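Local coordinates for malonyl CoA-acyl carrier protein transacylase (Mycobacterium tuberculosis, PDB 2QC3) that transfers the malonyl group from coenzyme A to the acyl carrier protein, a step that supplies the extender unit for fatty acid biosynthesis, at residues L6-G11 / A66-A71; K36-D41 / D109-A114; I96-I101 / A220-N225; L253-L258 / K280-G285. All blocks are in the same frame, centred on the assembly; numbering follows the deposited sequence.

Interaction 1. Residues L6-G11 / A66-A71; sequences LAPGQG and AATLLA
A first torsion of -69° divides the two branches of Thr68 between two targets on the segment 6-11. CG2 lies anti to the backbone nitrogen and faces Ala7, whereas OG1, tucked beside that nitrogen, is turned to Pro8. Ala7, the last residue of its strand, aims its methyl at the helix, and CB comes 4.2 Å from Thr68 CG2, a light methyl-to-methyl touch. The pyrrolidine ring and the threonine slide past one another in opposite directions, with Pro8 CD 3.9 Å from Thr68 OG1. Direct contact is therefore slight, and a buried water completes the joint. It donates one hydrogen to Pro8 O at 2.8 Å and the other to Thr68 OG1 at 2.7 Å, so that the chain just beyond the strand and the helix are bridged by a molecule that satisfies a main-chain carbonyl in the interior. The same hydroxyl has Pro270 O and Ile64 O as hydrogen-bond partners for its single hydrogen, which would restrain its rotation. A water bridge of this kind illustrates how a strand end can be joined to a helix with few direct contacts. Strand 2-7 runs in the middle of the parallel sheet, bonded through Leu6 to Val267 and through Ala7 to Ala89, while helix 57-77 packs over this end of it beside helix 94-101.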
# COMPACT_ATOMS: atom_id res chain seq x y z
N LEU A 6 5.15 1.41 8.57
CA LEU A 6 4.91 1.24 7.14
C LEU A 6 3.80 0.26 6.83
O LEU A 6 3.80 -0.87 7.33
CB LEU A 6 6.19 0.78 6.44
CG LEU A 6 7.49 1.49 6.84
CD1 LEU A 6 8.65 0.95 6.00
CD2 LEU A 6 7.35 2.99 6.65
N ALA A 7 2.85 0.69 5.99
CA ALA A 7 1.72 -0.15 5.61
C ALA A 7 1.91 -0.66 4.18
O ALA A 7 2.02 0.13 3.24
CB ALA A 7 0.41 0.64 5.73
N PRO A 8 1.94 -1.99 4.00
CA PRO A 8 2.12 -2.63 2.69
C PRO A 8 0.96 -2.47 1.71
O PRO A 8 -0.18 -2.20 2.11
CB PRO A 8 2.36 -4.09 3.06
CG PRO A 8 1.48 -4.27 4.27
CD PRO A 8 1.79 -3.01 5.06
N GLY A 9 1.28 -2.63 0.43
CA GLY A 9 0.29 -2.54 -0.63
C GLY A 9 0.08 -3.91 -1.26
O GLY A 9 0.51 -4.92 -0.71
N GLN A 10 -0.56 -3.95 -2.43
CA GLN A 10 -0.84 -5.22 -3.10
C GLN A 10 0.41 -6.02 -3.45
O GLN A 10 1.51 -5.46 -3.59
CB GLN A 10 -1.67 -5.00 -4.37
CG GLN A 10 -3.05 -4.41 -4.12
CD GLN A 10 -3.87 -4.29 -5.41
OE1 GLN A 10 -4.23 -5.29 -6.03
NE2 GLN A 10 -4.17 -3.07 -5.80
N GLY A 11 0.23 -7.33 -3.60
CA GLY A 11 1.33 -8.21 -3.94
C GLY A 11 1.83 -8.99 -2.74
O GLY A 11 2.58 -9.96 -2.90
N ALA A 66 -7.43 -4.57 5.89
CA ALA A 66 -8.02 -5.21 7.07
C ALA A 66 -6.94 -5.87 7.93
O ALA A 66 -6.94 -5.73 9.16
CB ALA A 66 -9.07 -6.25 6.63
N ALA A 67 -6.04 -6.60 7.30
CA ALA A 67 -4.96 -7.27 8.01
C ALA A 67 -4.10 -6.23 8.72
O ALA A 67 -3.73 -6.40 9.89
CB ALA A 67 -4.10 -8.07 7.04
N THR A 68 -3.79 -5.16 8.01
CA THR A 68 -2.98 -4.09 8.58
C THR A 68 -3.59 -3.45 9.81
O THR A 68 -2.91 -3.27 10.82
CB THR A 68 -2.67 -2.99 7.54
OG1 THR A 68 -1.79 -3.51 6.55
CG2 THR A 68 -1.99 -1.79 8.22
N LEU A 69 -4.87 -3.12 9.72
CA LEU A 69 -5.54 -2.47 10.83
C LEU A 69 -5.81 -3.38 12.03
O LEU A 69 -5.86 -2.91 13.16
CB LEU A 69 -6.82 -1.79 10.33
CG LEU A 69 -6.50 -0.78 9.21
CD1 LEU A 69 -7.75 0.00 8.81
CD2 LEU A 69 -5.40 0.19 9.69
N LEU A 70 -5.98 -4.68 11.80
CA LEU A 70 -6.20 -5.59 12.92
C LEU A 70 -4.96 -5.50 13.81
O LEU A 70 -5.07 -5.39 15.04
CB LEU A 70 -6.35 -7.04 12.44
CG LEU A 70 -7.69 -7.47 11.84
CD1 LEU A 70 -7.56 -8.89 11.33
CD2 LEU A 70 -8.79 -7.37 12.89
N ALA A 71 -3.79 -5.52 13.18
CA ALA A 71 -2.52 -5.44 13.88
C ALA A 71 -2.41 -4.09 14.57
O ALA A 71 -1.98 -4.01 15.73
CB ALA A 71 -1.37 -5.62 12.90
O HOH W 1 -1.62 -1.84 4.45

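Interaction 2. Residues K36-D41 / D109-A114; sequences KAADLD and DAVALA
Ala37 and Ala38 at the C-terminal end of helix 27-37 pack against Val111 and Ala112 of helix 107-125, and the first helix closes there in a Schellman motif, with Asp39 taking a positive phi of 47°. The contact shows how small side chains allow close backbone approach: the CA atoms of Ala38 and Ala112 stand 4.0 Å apart, with no hydrogen bond between the segments. Both Ala37 and Ala38 direct their methyls toward helix 107-125, but they are met differently. Ala37 CB and Ala112 CB lie flank to flank at 3.8 Å, each methyl passing beside the other instead of meeting it head-on. Ala38 CB points into the neighbouring part of the helix, where Val111 CG1 receives it at 4.0 Å; that branch is anti to the valine nitrogen (chi1 174°), which leaves CG2 to turn elsewhere, against Ala66 of helix 57-77. Ala38 CB also rests 4.0 Å from Ala112 CA, so a single methyl settles between a valine branch and the helix backbone. From there the chain turns away through Leu40, which packs on Pro62 and Leu45, and Asp41 caps the following helix 42-47 by accepting a bond from Arg44 N. The joint is partly open to solvent and lies far from the active site, simply docking an outlying helix on the body of the protein. The tightest point is Ala112 CB, which sits 3.1 Å from Ala37 O, at the flank of the carbonyl and not beyond its end.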
# COMPACT_ATOMS: atom_id res chain seq x y z
N LYS A 36 -18.98 -5.86 6.83
CA LYS A 36 -20.24 -5.19 6.58
C LYS A 36 -19.99 -3.88 5.84
O LYS A 36 -20.65 -3.59 4.85
CB LYS A 36 -20.95 -4.91 7.90
CG LYS A 36 -22.35 -4.35 7.75
CD LYS A 36 -23.00 -4.18 9.12
CE LYS A 36 -24.40 -3.60 9.02
NZ LYS A 36 -25.01 -3.42 10.37
N ALA A 37 -19.04 -3.10 6.35
CA ALA A 37 -18.70 -1.81 5.75
C ALA A 37 -18.22 -1.95 4.31
O ALA A 37 -18.50 -1.10 3.47
CB ALA A 37 -17.61 -1.12 6.59
N ALA A 38 -17.50 -3.03 4.03
CA ALA A 38 -16.98 -3.30 2.70
C ALA A 38 -17.86 -4.28 1.93
O ALA A 38 -17.55 -4.65 0.80
CB ALA A 38 -15.56 -3.85 2.80
N ASP A 39 -18.96 -4.70 2.56
CA ASP A 39 -19.89 -5.64 1.94
C ASP A 39 -19.12 -6.80 1.33
O ASP A 39 -19.35 -7.20 0.19
CB ASP A 39 -20.71 -4.93 0.87
CG ASP A 39 -21.72 -5.85 0.21
OD1 ASP A 39 -22.49 -6.51 0.94
OD2 ASP A 39 -21.74 -5.91 -1.04
N LEU A 40 -18.20 -7.36 2.12
CA LEU A 40 -17.37 -8.46 1.67
C LEU A 40 -17.11 -9.40 2.85
O LEU A 40 -16.84 -8.94 3.96
CB LEU A 40 -16.04 -7.90 1.15
CG LEU A 40 -15.39 -8.43 -0.13
CD1 LEU A 40 -16.35 -8.29 -1.31
CD2 LEU A 40 -14.11 -7.64 -0.40
N ASP A 41 -17.18 -10.70 2.61
CA ASP A 41 -16.94 -11.68 3.67
C ASP A 41 -15.43 -11.77 3.88
O ASP A 41 -14.81 -12.75 3.50
CB ASP A 41 -17.48 -13.05 3.27
CG ASP A 41 -17.61 -14.00 4.45
OD1 ASP A 41 -16.70 -14.05 5.30
OD2 ASP A 41 -18.63 -14.72 4.52
N ASP A 109 -14.17 2.66 8.11
CA ASP A 109 -14.29 3.46 6.89
C ASP A 109 -13.10 3.20 5.97
O ASP A 109 -13.24 3.21 4.75
CB ASP A 109 -14.38 4.95 7.22
CG ASP A 109 -15.72 5.34 7.83
OD1 ASP A 109 -16.75 4.71 7.47
OD2 ASP A 109 -15.76 6.28 8.65
N ALA A 110 -11.93 2.95 6.56
CA ALA A 110 -10.73 2.68 5.77
C ALA A 110 -10.92 1.41 4.95
O ALA A 110 -10.63 1.38 3.75
CB ALA A 110 -9.51 2.54 6.69
N VAL A 111 -11.40 0.35 5.59
CA VAL A 111 -11.61 -0.91 4.89
C VAL A 111 -12.66 -0.78 3.79
O VAL A 111 -12.46 -1.28 2.68
CB VAL A 111 -12.02 -2.03 5.85
CG1 VAL A 111 -12.36 -3.29 5.08
CG2 VAL A 111 -10.86 -2.30 6.83
N ALA A 112 -13.76 -0.10 4.09
CA ALA A 112 -14.82 0.10 3.10
C ALA A 112 -14.32 0.96 1.93
O ALA A 112 -14.70 0.73 0.79
CB ALA A 112 -16.03 0.76 3.75
N LEU A 113 -13.48 1.95 2.24
CA LEU A 113 -12.93 2.83 1.22
C LEU A 113 -11.98 2.02 0.35
O LEU A 113 -11.89 2.20 -0.86
CB LEU A 113 -12.17 3.99 1.86
CG LEU A 113 -11.55 4.97 0.86
CD1 LEU A 113 -12.66 5.62 0.03
CD2 LEU A 113 -10.73 6.03 1.61
N ALA A 114 -11.26 1.11 0.99
CA ALA A 114 -10.34 0.26 0.29
C ALA A 114 -11.14 -0.68 -0.65
O ALA A 114 -10.75 -0.92 -1.79
CB ALA A 114 -9.51 -0.54 1.30

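Interaction 3. Residues I96-I101 / A220-N225; sequences IAAYAI and ATLLSN
Leu222 reaches from the short, weakly bonded strand 221-222 to Ala98 and Tyr99 of helix 94-101, and its two methyls go to different targets. Its CB is directed at the helix, and CG continues outward, anti to the backbone nitrogen (chi1 180°), until it lies 4.1 Å from Tyr99 CE1. There the chain forks. CD1 goes to the helix backbone, 3.5 Å from Ala98 O, and also meets the methyl of that residue, Ala98 CB, at 4.0 Å. CD2 takes the tyrosine: it stands over one face of the ring, 3.9 Å from the centroid and 24° off the normal, a CH-pi contact displaced toward the CD1–CE1 rim. The two side chains cross at about a right angle, so CD2 makes the face contact while CG and CD1 only graze the ring at its CD1–CE1 side. The phenol end is held separately. Tyr99 OH is hydrogen-bonded to Ala237 O, and a water donates a longer bond of 3.2 Å to Tyr99 OH while lying 2.6 Å from Ser224 OG, which is also bonded to Arg226 N. Thus one tyrosine has an apolar contact on its face and polar partners at its hydroxyl. Strand 221-222 borders the parallel sheet next to strand 86-90. Asn225 bonds Ser92 N and Gly90 O, in a turn consistent with a nucleophile elbow carrying the probable nucleophile Ser92; helix 94-101 follows that turn, and helix 234-243 packs against Tyr99 through Met238 and Leu241.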
# COMPACT_ATOMS: atom_id res chain seq x y z
N ILE A 96 -4.26 3.83 2.54
CA ILE A 96 -5.54 3.91 3.25
C ILE A 96 -5.36 3.44 4.69
O ILE A 96 -5.90 4.05 5.62
CB ILE A 96 -6.64 3.06 2.55
CG1 ILE A 96 -7.02 3.72 1.21
CG2 ILE A 96 -7.86 2.95 3.44
CD1 ILE A 96 -8.01 2.92 0.37
N ALA A 97 -4.60 2.37 4.87
CA ALA A 97 -4.32 1.84 6.20
C ALA A 97 -3.45 2.85 6.95
O ALA A 97 -3.67 3.12 8.14
CB ALA A 97 -3.60 0.49 6.09
N ALA A 98 -2.48 3.43 6.25
CA ALA A 98 -1.59 4.43 6.85
C ALA A 98 -2.42 5.61 7.35
O ALA A 98 -2.13 6.17 8.42
CB ALA A 98 -0.57 4.91 5.83
N TYR A 99 -3.43 6.00 6.58
CA TYR A 99 -4.29 7.11 6.96
C TYR A 99 -5.02 6.80 8.26
O TYR A 99 -5.14 7.66 9.13
CB TYR A 99 -5.30 7.41 5.85
CG TYR A 99 -4.78 8.32 4.77
CD1 TYR A 99 -3.46 8.22 4.34
CD2 TYR A 99 -5.60 9.27 4.18
CE1 TYR A 99 -2.97 9.05 3.34
CE2 TYR A 99 -5.12 10.11 3.17
CZ TYR A 99 -3.81 9.99 2.76
OH TYR A 99 -3.31 10.80 1.77
N ALA A 100 -5.52 5.57 8.37
CA ALA A 100 -6.23 5.16 9.58
C ALA A 100 -5.25 5.11 10.74
O ALA A 100 -5.57 5.51 11.86
CB ALA A 100 -6.88 3.80 9.37
N ILE A 101 -4.04 4.62 10.48
CA ILE A 101 -3.04 4.54 11.54
C ILE A 101 -2.74 5.95 12.04
O ILE A 101 -2.65 6.18 13.24
CB ILE A 101 -1.75 3.85 11.03
CG1 ILE A 101 -2.03 2.35 10.85
CG2 ILE A 101 -0.60 4.08 12.01
CD1 ILE A 101 -0.94 1.59 10.10
N ALA A 220 -0.43 12.11 13.47
CA ALA A 220 0.99 11.83 13.34
C ALA A 220 1.48 12.29 11.97
O ALA A 220 0.68 12.57 11.09
CB ALA A 220 1.25 10.35 13.51
N THR A 221 2.80 12.38 11.82
CA THR A 221 3.37 12.78 10.54
C THR A 221 2.97 11.69 9.53
O THR A 221 3.35 10.53 9.67
CB THR A 221 4.91 12.85 10.61
OG1 THR A 221 5.29 13.71 11.69
CG2 THR A 221 5.48 13.38 9.31
N LEU A 222 2.19 12.08 8.54
CA LEU A 222 1.71 11.16 7.53
C LEU A 222 2.25 11.54 6.16
O LEU A 222 1.96 12.62 5.64
CB LEU A 222 0.17 11.18 7.50
CG LEU A 222 -0.60 10.29 6.51
CD1 LEU A 222 -0.38 8.80 6.83
CD2 LEU A 222 -2.07 10.62 6.61
N LEU A 223 3.05 10.65 5.58
CA LEU A 223 3.65 10.88 4.27
C LEU A 223 2.71 10.41 3.16
O LEU A 223 1.82 9.59 3.39
CB LEU A 223 4.98 10.14 4.15
CG LEU A 223 6.03 10.52 5.20
CD1 LEU A 223 7.34 9.82 4.87
CD2 LEU A 223 6.21 12.04 5.20
N SER A 224 2.93 10.92 1.95
CA SER A 224 2.13 10.56 0.80
C SER A 224 2.99 10.04 -0.35
O SER A 224 4.09 10.54 -0.59
CB SER A 224 1.33 11.78 0.31
OG SER A 224 0.62 11.48 -0.88
N ASN A 225 2.47 9.04 -1.06
CA ASN A 225 3.15 8.43 -2.20
C ASN A 225 3.29 9.45 -3.33
O ASN A 225 4.07 9.26 -4.26
CB ASN A 225 2.34 7.24 -2.72
CG ASN A 225 2.44 6.02 -1.83
OD1 ASN A 225 1.69 5.06 -2.01
ND2 ASN A 225 3.36 6.04 -0.87
O HOH W 2 -1.52 10.03 -0.78

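Interaction 4. Residues L253-L258 / K280-G285; sequences LCTATL and KRELRG
Van der Waals contact does the work between Thr255 and Glu282 and between Leu258 and Leu283. The first pair crosses at about a right angle: the methyl CG2 of Thr255 presses on the aliphatic part of the glutamate, 3.5 Å from Glu282 CG and 3.6 Å from Glu282 CB. In the second, the two methyls of Leu283 touch Leu258, CD1 4.0 Å from Leu258 CB and CD2 3.8 Å from the carbonyl carbon, Leu258 C. Leu283 also reaches Val263 and Ile266, so it fills the angle between helix and sheet. Here the fold is a beta-alpha-beta crossover: strand 263-268 leads through helix 275-282 to the parallel edge strand 288-290, and helix 251-260, which precedes the first of these strands, meets the C-terminal end of the crossing helix. No polar bond crosses between the segments; those present lead elsewhere. Glu282 bends at its second torsion (chi2 -53°), which carries the carboxylate away from the threonine while its CB and CG stay on the methyl; OE2 then forms a salt bridge with Arg259. Thr255 OG1, on the branch beside its own nitrogen, makes a weak hydrogen bond to Trp251 O one turn back. The extended side chain of Arg284 runs back beside the helix end, and its NE donates to Arg281 O at 3.2 Å, with an N-H...O angle of 142° and the donor tilted from the carbonyl plane.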
# COMPACT_ATOMS: atom_id res chain seq x y z
N LEU A 253 10.77 8.65 -2.66
CA LEU A 253 10.73 9.96 -2.02
C LEU A 253 10.25 9.84 -0.57
O LEU A 253 10.64 10.63 0.29
CB LEU A 253 9.82 10.91 -2.82
CG LEU A 253 10.25 11.20 -4.26
CD1 LEU A 253 9.33 12.25 -4.89
CD2 LEU A 253 11.71 11.70 -4.27
N CYS A 254 9.41 8.85 -0.29
CA CYS A 254 8.92 8.68 1.06
C CYS A 254 10.06 8.24 1.98
O CYS A 254 10.22 8.76 3.08
CB CYS A 254 7.79 7.63 1.10
SG CYS A 254 6.22 8.19 0.38
N THR A 255 10.86 7.28 1.52
CA THR A 255 11.96 6.80 2.33
C THR A 255 13.01 7.89 2.50
O THR A 255 13.66 7.97 3.54
CB THR A 255 12.60 5.56 1.72
OG1 THR A 255 11.59 4.58 1.44
CG2 THR A 255 13.61 4.97 2.68
N ALA A 256 13.18 8.72 1.48
CA ALA A 256 14.13 9.82 1.54
C ALA A 256 13.69 10.77 2.65
O ALA A 256 14.51 11.33 3.38
CB ALA A 256 14.18 10.57 0.20
N THR A 257 12.38 10.94 2.79
CA THR A 257 11.84 11.80 3.83
C THR A 257 12.04 11.18 5.21
O THR A 257 12.26 11.88 6.20
CB THR A 257 10.34 12.08 3.60
OG1 THR A 257 10.17 12.79 2.37
CG2 THR A 257 9.77 12.91 4.75
N LEU A 258 11.95 9.85 5.29
CA LEU A 258 12.15 9.16 6.56
C LEU A 258 13.58 9.42 7.03
O LEU A 258 13.82 9.63 8.22
CB LEU A 258 11.92 7.66 6.39
CG LEU A 258 10.50 7.24 6.00
CD1 LEU A 258 10.44 5.74 5.77
CD2 LEU A 258 9.53 7.65 7.12
N LYS A 280 15.32 -0.07 4.74
CA LYS A 280 16.63 -0.33 5.34
C LYS A 280 17.75 0.30 4.54
O LYS A 280 18.68 0.88 5.10
CB LYS A 280 16.92 -1.84 5.41
CG LYS A 280 16.30 -2.60 6.55
CD LYS A 280 16.60 -4.08 6.36
CE LYS A 280 16.12 -4.92 7.52
NZ LYS A 280 16.88 -4.68 8.76
N ARG A 281 17.67 0.15 3.22
CA ARG A 281 18.70 0.65 2.33
C ARG A 281 19.07 2.12 2.52
O ARG A 281 20.23 2.50 2.38
CB ARG A 281 18.31 0.39 0.87
CG ARG A 281 19.47 0.53 -0.10
CD ARG A 281 19.09 0.19 -1.54
NE ARG A 281 18.85 -1.24 -1.76
CZ ARG A 281 17.68 -1.85 -1.57
NH1 ARG A 281 16.62 -1.16 -1.15
NH2 ARG A 281 17.56 -3.15 -1.80
N GLU A 282 18.08 2.95 2.86
CA GLU A 282 18.34 4.37 3.05
C GLU A 282 18.55 4.70 4.52
O GLU A 282 19.27 5.64 4.86
CB GLU A 282 17.19 5.21 2.48
CG GLU A 282 16.70 4.76 1.11
CD GLU A 282 17.81 4.66 0.08
OE1 GLU A 282 17.56 4.08 -1.00
OE2 GLU A 282 18.93 5.16 0.34
N LEU A 283 17.90 3.93 5.39
CA LEU A 283 18.01 4.15 6.83
C LEU A 283 18.93 3.07 7.40
O LEU A 283 18.48 2.22 8.17
CB LEU A 283 16.64 4.05 7.48
CG LEU A 283 15.54 4.93 6.88
CD1 LEU A 283 14.22 4.63 7.57
CD2 LEU A 283 15.90 6.40 7.03
N ARG A 284 20.20 3.11 7.02
CA ARG A 284 21.16 2.12 7.49
C ARG A 284 21.45 2.24 8.98
O ARG A 284 21.61 3.33 9.51
CB ARG A 284 22.46 2.25 6.70
CG ARG A 284 22.29 2.01 5.21
CD ARG A 284 23.58 2.26 4.45
NE ARG A 284 23.37 2.16 3.00
CZ ARG A 284 24.28 2.48 2.09
NH1 ARG A 284 25.47 2.92 2.45
NH2 ARG A 284 23.99 2.36 0.80
N GLY A 285 21.52 1.09 9.65
CA GLY A 285 21.79 1.09 11.07
C GLY A 285 20.51 1.14 11.87
O GLY A 285 20.53 1.11 13.10

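Three of the four contacts are buried; only interaction 2 is partly open. Interactions 1 and 3 share the parallel sheet, and meet where Thr68 CG2 packs on Ala97 CB at 3.5 Å; each holds a bridging water, but direct contact is slight only in interaction 1. Interaction 2 has no hydrogen bond across it and rests on alanine methyls and backbone, yet it joins the interior through Ala110, which touches both Leu69 of interaction 1 and Ala100 of interaction 3. Interaction 4 lies across the chain's centre from interaction 2, nearest atoms about 17 Å apart, and adds to its apolar packing a salt bridge from Glu282 to Arg259, outside the two segments. Leu223 and Ser224 of interaction 3 connect it to the sheet edge by packing on Cys254.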